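Local coordinates for tRNA(His) guanylyltransferase (Saccharomyces cerevisiae, PDB 5XOX), which adds a single guanosine to the 5' end of tRNA(His) by 3'-5' nucleotide transfer, using GTP, ATP and magnesium, at residues I24-D29 and F130-V135; K59-K64 and T99-F104. One frame throughout, in Å; residues are numbered along the deposited sequence.

Contact 1. Residues I24-D29 and F130-V135. With MG (magnesium ion), chain I; GTP (guanosine-5'-triphosphate), chain G.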
loop_
_atom_site.group_PDB
_atom_site.type_symbol
_atom_site.label_atom_id
_atom_site.label_comp_id
_atom_site.label_asym_id
_atom_site.label_seq_id
_atom_site.Cartn_x
_atom_site.Cartn_y
_atom_site.Cartn_z
ATOM N N ILE A 24 4.962 12.939 -10.728
ATOM C CA ILE A 24 4.289 13.004 -9.455
ATOM C C ILE A 24 3.559 14.315 -9.347
ATOM O O ILE A 24 3.987 15.319 -9.890
ATOM C CB ILE A 24 5.248 12.831 -8.322
ATOM C CG1 ILE A 24 6.114 11.607 -8.598
ATOM C CG2 ILE A 24 4.491 12.607 -7.060
ATOM C CD1 ILE A 24 7.135 11.254 -7.466
ATOM N N VAL A 25 2.413 14.293 -8.685
ATOM C CA VAL A 25 1.750 15.529 -8.346
ATOM C C VAL A 25 1.651 15.621 -6.853
ATOM O O VAL A 25 1.258 14.654 -6.179
ATOM C CB VAL A 25 0.367 15.630 -8.936
ATOM C CG1 VAL A 25 -0.193 16.965 -8.577
ATOM C CG2 VAL A 25 0.390 15.445 -10.445
ATOM N N VAL A 26 2.007 16.781 -6.328
ATOM C CA VAL A 26 1.715 17.051 -4.936
ATOM C C VAL A 26 0.697 18.150 -4.884
ATOM O O VAL A 26 1.000 19.291 -5.235
ATOM C CB VAL A 26 2.953 17.428 -4.131
ATOM C CG1 VAL A 26 2.533 17.738 -2.720
ATOM C CG2 VAL A 26 3.972 16.276 -4.143
ATOM N N ARG A 27 -0.515 17.795 -4.455
ATOM C CA ARG A 27 -1.599 18.772 -4.365
ATOM C C ARG A 27 -1.836 19.209 -2.913
ATOM O O ARG A 27 -1.797 18.393 -1.978
ATOM C CB ARG A 27 -2.898 18.220 -4.958
ATOM C CG ARG A 27 -3.827 19.330 -5.431
ATOM C CD ARG A 27 -5.231 18.855 -5.730
ATOM N NE ARG A 27 -5.251 17.680 -6.590
ATOM C CZ ARG A 27 -5.815 16.513 -6.269
ATOM N NH1 ARG A 27 -6.436 16.371 -5.101
ATOM N NH2 ARG A 27 -5.785 15.494 -7.135
ATOM N N ILE A 28 -2.083 20.507 -2.750
ATOM C CA ILE A 28 -2.247 21.144 -1.448
ATOM C C ILE A 28 -3.601 21.857 -1.330
ATOM O O ILE A 28 -3.865 22.799 -2.091
ATOM C CB ILE A 28 -1.139 22.149 -1.226
ATOM C CG1 ILE A 28 0.214 21.519 -1.473
ATOM C CG2 ILE A 28 -1.194 22.696 0.172
ATOM C CD1 ILE A 28 1.331 22.467 -1.116
ATOM N N ASP A 29 -4.449 21.436 -0.392
ATOM C CA ASP A 29 -5.787 22.029 -0.246
ATOM C C ASP A 29 -6.105 22.338 1.209
ATOM O O ASP A 29 -6.269 21.416 2.014
ATOM C CB ASP A 29 -6.854 21.085 -0.844
ATOM C CG ASP A 29 -8.249 21.719 -0.929
ATOM O OD1 ASP A 29 -8.698 22.318 0.077
ATOM O OD2 ASP A 29 -8.905 21.569 -1.991
ATOM N N PHE A 130 -3.050 22.926 5.911
ATOM C CA PHE A 130 -3.355 22.454 4.572
ATOM C C PHE A 130 -3.257 20.910 4.474
ATOM O O PHE A 130 -2.320 20.298 4.989
ATOM C CB PHE A 130 -2.414 23.056 3.510
ATOM C CG PHE A 130 -2.405 24.587 3.441
ATOM C CD1 PHE A 130 -3.167 25.361 4.284
ATOM C CD2 PHE A 130 -1.780 25.230 2.378
ATOM C CE1 PHE A 130 -3.150 26.723 4.215
ATOM C CE2 PHE A 130 -1.798 26.616 2.261
ATOM C CZ PHE A 130 -2.485 27.358 3.182
ATOM N N ASP A 131 -4.213 20.282 3.798
ATOM C CA ASP A 131 -4.085 18.871 3.420
ATOM C C ASP A 131 -3.136 18.738 2.237
ATOM O O ASP A 131 -3.210 19.527 1.293
ATOM C CB ASP A 131 -5.452 18.286 3.070
ATOM C CG ASP A 131 -5.381 16.844 2.639
ATOM O OD1 ASP A 131 -4.335 16.430 2.115
ATOM O OD2 ASP A 131 -6.391 16.124 2.773
ATOM N N SER A 132 -2.246 17.749 2.282
ATOM C CA SER A 132 -1.374 17.480 1.147
ATOM C C SER A 132 -1.504 16.021 0.639
ATOM O O SER A 132 -1.914 15.123 1.379
ATOM C CB SER A 132 0.052 17.803 1.528
ATOM O OG SER A 132 0.881 17.572 0.420
ATOM N N ARG A 133 -1.203 15.798 -0.643
ATOM C CA ARG A 133 -1.457 14.504 -1.311
ATOM C C ARG A 133 -0.467 14.233 -2.384
ATOM O O ARG A 133 0.006 15.157 -3.054
ATOM C CB ARG A 133 -2.829 14.475 -1.976
ATOM C CG ARG A 133 -3.978 14.700 -1.038
ATOM C CD ARG A 133 -5.122 15.337 -1.759
ATOM N NE ARG A 133 -6.373 14.818 -1.240
ATOM C CZ ARG A 133 -6.934 13.692 -1.666
ATOM N NH1 ARG A 133 -6.363 12.973 -2.622
ATOM N NH2 ARG A 133 -8.072 13.286 -1.143
ATOM N N CYS A 134 -0.212 12.952 -2.612
ATOM C CA CYS A 134 0.596 12.502 -3.764
ATOM C C CYS A 134 -0.131 11.657 -4.821
ATOM O O CYS A 134 -0.893 10.740 -4.491
ATOM C CB CYS A 134 1.783 11.703 -3.273
ATOM S SG CYS A 134 3.133 12.755 -2.845
ATOM N N VAL A 135 0.096 11.947 -6.097
ATOM C CA VAL A 135 -0.516 11.119 -7.144
ATOM C C VAL A 135 0.451 10.767 -8.240
ATOM O O VAL A 135 1.201 11.629 -8.709
ATOM C CB VAL A 135 -1.752 11.777 -7.766
ATOM C CG1 VAL A 135 -2.429 10.768 -8.669
ATOM C CG2 VAL A 135 -2.750 12.251 -6.676
HETATM MG MG MG I . -10.537 22.069 1.516
HETATM P PG GTP G . -12.238 20.991 2.781
HETATM O O1G GTP G . -12.666 20.598 4.195
HETATM O O2G GTP G . -10.878 20.382 2.513
HETATM O O3G GTP G . -13.218 20.376 1.811
HETATM O O3B GTP G . -12.098 22.598 2.487
HETATM P PB GTP G . -13.274 23.736 2.410
HETATM O O1B GTP G . -14.575 23.274 3.055
HETATM O O2B GTP G . -12.845 25.006 3.115
HETATM O O3A GTP G . -13.449 24.209 0.860
HETATM P PA GTP G . -12.529 23.700 -0.371
HETATM O O1A GTP G . -11.094 24.001 0.001
HETATM O O2A GTP G . -12.748 22.240 -0.676
HETATM O "O5'" GTP G . -12.975 24.514 -1.685
HETATM C "C5'" GTP G . -12.381 25.747 -2.040
HETATM C "C4'" GTP G . -12.819 26.826 -1.045
HETATM O "O4'" GTP G . -11.815 27.814 -0.954
HETATM C "C3'" GTP G . -14.110 27.579 -1.365
HETATM O "O3'" GTP G . -15.210 27.064 -0.635
HETATM C "C2'" GTP G . -13.830 28.986 -0.877
HETATM O "O2'" GTP G . -14.699 29.234 0.204
HETATM C "C1'" GTP G . -12.355 29.016 -0.459
HETATM N N9 GTP G . -11.613 30.079 -1.151
HETATM C C8 GTP G . -10.482 29.910 -1.911
HETATM N N7 GTP G . -10.092 31.121 -2.392
HETATM C C5 GTP G . -10.952 32.070 -1.933
HETATM C C6 GTP G . -11.042 33.458 -2.105
HETATM O O6 GTP G . -10.226 34.075 -2.795
HETATM N N1 GTP G . -12.073 34.155 -1.488
HETATM C C2 GTP G . -13.018 33.487 -0.707
HETATM N N2 GTP G . -14.023 34.134 -0.097
HETATM N N3 GTP G . -12.914 32.113 -0.553
HETATM C C4 GTP G . -11.907 31.418 -1.147
#
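Strands 24-29 and 130-135 are antiparallel neighbours at one border of the catalytic sheet, their backbones zipped together in three hydrogen-bonded pairs: V25 with V135, R27 with R133 and D29 with D131. The local axes approach to 4.6 Å at 162°. In the outer pairs V25 N reaches V135 O at 2.9 Å and D29 N reaches D131 O at 2.8 Å, both short bonds. In the middle pair R27 N bonds to R133 O, while the return bond from R133 N is weak. Within the chain 130-137 is an outermost strand, and 23-30 sits between it and 78-83, in a fold that resembles the palm of conventional polymerases. D29, at the far end of the ladder, puts OD1 on a magnesium ion, to which O2G, O3B and O1A of GTP also bind, and a second magnesium ion lies close to its side chain; G30 and D77 are the other catalytic magnesium residues. On the same sheet face R27 and R133 run side by side. R27 starts extended and bends at chi3 (-50°), bringing NH1 to 3.7 Å from R133 CD, with the guanidinium planes 29° apart. E13 of the second subunit grips both, OE2 on R27 NH2 and OE1 on R133 NH1, which probably offsets their like charges. The opposite face is mostly apolar: I28 CG2 lies at the edge of the F130 ring, 3.4 Å from CD2, V26 CG2 meets C134 SG at 3.8 Å, and S132 OG is hydrogen-bonded to A98 O.

Contact 2. Residues K59-K64 and T99-F104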
loop_
_atom_site.group_PDB
_atom_site.type_symbol
_atom_site.label_atom_id
_atom_site.label_comp_id
_atom_site.label_asym_id
_atom_site.label_seq_id
_atom_site.Cartn_x
_atom_site.Cartn_y
_atom_site.Cartn_z
ATOM N N LYS A 59 5.871 29.894 -5.389
ATOM C CA LYS A 59 7.082 30.302 -6.079
ATOM C C LYS A 59 8.284 29.924 -5.232
ATOM O O LYS A 59 9.267 29.399 -5.740
ATOM C CB LYS A 59 7.069 31.801 -6.374
ATOM C CG LYS A 59 8.345 32.347 -7.028
ATOM C CD LYS A 59 8.277 33.871 -7.188
ATOM C CE LYS A 59 8.094 34.583 -5.839
ATOM N NZ LYS A 59 9.170 34.273 -4.842
ATOM N N ASN A 60 8.190 30.176 -3.932
ATOM C CA ASN A 60 9.284 29.834 -3.042
ATOM C C ASN A 60 9.473 28.331 -2.998
ATOM O O ASN A 60 10.586 27.850 -2.818
ATOM C CB ASN A 60 9.037 30.375 -1.639
ATOM C CG ASN A 60 8.940 31.882 -1.620
ATOM O OD1 ASN A 60 9.179 32.537 -2.630
ATOM N ND2 ASN A 60 8.617 32.444 -0.465
ATOM N N LEU A 61 8.385 27.590 -3.171
ATOM C CA LEU A 61 8.457 26.149 -3.119
ATOM C C LEU A 61 9.142 25.588 -4.355
ATOM O O LEU A 61 10.033 24.763 -4.238
ATOM C CB LEU A 61 7.075 25.563 -2.952
ATOM C CG LEU A 61 7.212 24.182 -2.334
ATOM C CD1 LEU A 61 6.120 23.914 -1.337
ATOM C CD2 LEU A 61 7.217 23.110 -3.400
ATOM N N VAL A 62 8.743 26.045 -5.536
ATOM C CA VAL A 62 9.374 25.583 -6.770
ATOM C C VAL A 62 10.819 26.051 -6.754
ATOM O O VAL A 62 11.718 25.351 -7.203
ATOM C CB VAL A 62 8.617 26.081 -8.053
ATOM C CG1 VAL A 62 7.138 25.815 -7.949
ATOM C CG2 VAL A 62 8.849 27.546 -8.326
ATOM N N LEU A 63 11.025 27.246 -6.216
ATOM C CA LEU A 63 12.343 27.810 -6.012
ATOM C C LEU A 63 13.200 26.803 -5.243
ATOM O O LEU A 63 14.285 26.444 -5.696
ATOM C CB LEU A 63 12.221 29.149 -5.266
ATOM C CG LEU A 63 13.384 29.743 -4.448
ATOM C CD1 LEU A 63 13.643 29.106 -3.023
ATOM C CD2 LEU A 63 14.650 29.795 -5.319
ATOM N N LYS A 64 12.675 26.341 -4.102
ATOM C CA LYS A 64 13.362 25.430 -3.185
ATOM C C LYS A 64 13.823 24.154 -3.873
ATOM O O LYS A 64 15.009 23.837 -3.854
ATOM C CB LYS A 64 12.462 25.087 -1.996
ATOM C CG LYS A 64 13.111 24.161 -0.998
ATOM C CD LYS A 64 14.229 24.854 -0.228
ATOM C CE LYS A 64 14.886 23.915 0.782
ATOM N NZ LYS A 64 15.801 24.647 1.675
ATOM N N THR A 99 3.968 15.532 3.152
ATOM C CA THR A 99 4.123 16.263 4.409
ATOM C C THR A 99 5.129 17.392 4.309
ATOM O O THR A 99 4.954 18.436 4.919
ATOM C CB THR A 99 4.547 15.340 5.535
ATOM O OG1 THR A 99 5.606 14.527 5.039
ATOM C CG2 THR A 99 3.385 14.474 6.016
ATOM N N LEU A 100 6.173 17.190 3.531
ATOM C CA LEU A 100 7.195 18.210 3.440
ATOM C C LEU A 100 6.728 19.404 2.626
ATOM O O LEU A 100 6.972 20.556 3.021
ATOM C CB LEU A 100 8.467 17.630 2.836
ATOM C CG LEU A 100 9.317 16.973 3.930
ATOM C CD1 LEU A 100 10.662 16.569 3.393
ATOM C CD2 LEU A 100 9.446 17.874 5.151
ATOM N N PHE A 101 6.070 19.154 1.494
ATOM C CA PHE A 101 5.599 20.305 0.716
ATOM C C PHE A 101 4.526 20.977 1.531
ATOM O O PHE A 101 4.489 22.206 1.633
ATOM C CB PHE A 101 5.046 19.922 -0.648
ATOM C CG PHE A 101 6.100 19.511 -1.623
ATOM C CD1 PHE A 101 7.369 19.190 -1.188
ATOM C CD2 PHE A 101 5.836 19.470 -2.984
ATOM C CE1 PHE A 101 8.330 18.804 -2.076
ATOM C CE2 PHE A 101 6.823 19.106 -3.886
ATOM C CZ PHE A 101 8.069 18.771 -3.420
ATOM N N GLY A 102 3.679 20.141 2.134
ATOM C CA GLY A 102 2.618 20.592 3.013
ATOM C C GLY A 102 3.132 21.587 4.039
ATOM O O GLY A 102 2.606 22.701 4.189
ATOM N N SER A 103 4.217 21.212 4.699
ATOM C CA SER A 103 4.704 21.965 5.844
ATOM C C SER A 103 5.431 23.212 5.406
ATOM O O SER A 103 5.260 24.259 5.996
ATOM C CB SER A 103 5.617 21.096 6.696
ATOM O OG SER A 103 4.898 19.997 7.245
ATOM N N PHE A 104 6.246 23.085 4.368
ATOM C CA PHE A 104 6.988 24.220 3.837
ATOM C C PHE A 104 6.049 25.283 3.422
ATOM O O PHE A 104 6.246 26.451 3.733
ATOM C CB PHE A 104 7.821 23.812 2.636
ATOM C CG PHE A 104 8.704 24.915 2.095
ATOM C CD1 PHE A 104 9.403 25.738 2.943
ATOM C CD2 PHE A 104 8.884 25.082 0.736
ATOM C CE1 PHE A 104 10.243 26.721 2.444
ATOM C CE2 PHE A 104 9.730 26.065 0.242
ATOM C CZ PHE A 104 10.401 26.881 1.093
#
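L61, reaching out from segment 59-64 of helix 48-64, is wedged against two phenylalanines of segment 99-104 of helix 94-116 and uses a different branch for each. Its CD2 stands over one face of the F101 ring, 4.1 Å from the centroid and 16° off the ring normal, a CH-pi contact slightly displaced toward the rim. CG and CD1 instead lie alongside F104, each 3.6 Å from F104 CD2. The F104 side chain extends straight across the groove because its CG is anti to the backbone N (chi1 -175°), and it runs alongside L61 with the opposed heading. Its ring edge also faces backbone: N60 O is in the ring plane, 3.6 Å from F104 CE2. These side chains span a wide helix pair, whose local axes come no closer than 10.9 Å. With L61 cut back to an alanine, both methyls are lost, and a gap would probably open between the F101 face and F104, leaving the two rings less closely held. Behind this tight part L61 also touches F81 of the sheet and F105, and the F101 ring meets that of Y65. Toward solvent the fit slackens. K64 contributes chiefly CB, 3.7 Å from F104 CE2 and set obliquely to the ring, before its chain bends at chi2 and carries the ammonium group away; the N60 side chain stays at the margin. Y129 of the second subunit meets F104 and packs on K64, so the margin borders the subunit interface. N60 OD1 accepts a hydrogen bond from K59 NZ at 2.8 Å, and ND2 donates to N108 OD1. What crosses between the segments is therefore carbon against ring and ring edge against carbonyl, implying cohesion that depends on shape and the exclusion of water more than on directional polar bonds.

How the contacts relate
Contacts 1 and 2 are both largely buried and stand on adjoining layers, their centres 11 Å apart, with the second nested in the chain loop closed by the first. Helix 94-116, which supplies 99-104, packs on the sheet and is followed in the chain by strand 130-137; V26 CB touches F101 CD2 at 3.7 Å where the layers meet. Contact 1 is held by backbone hydrogen bonds and carries charge on one face, ending at the metal. Contact 2, joining two helices, relies on apolar side chains and has one exposed margin at K64. Both reach the second subunit, where S103 OG of one copy lies within hydrogen-bonding reach of F130 O of the other.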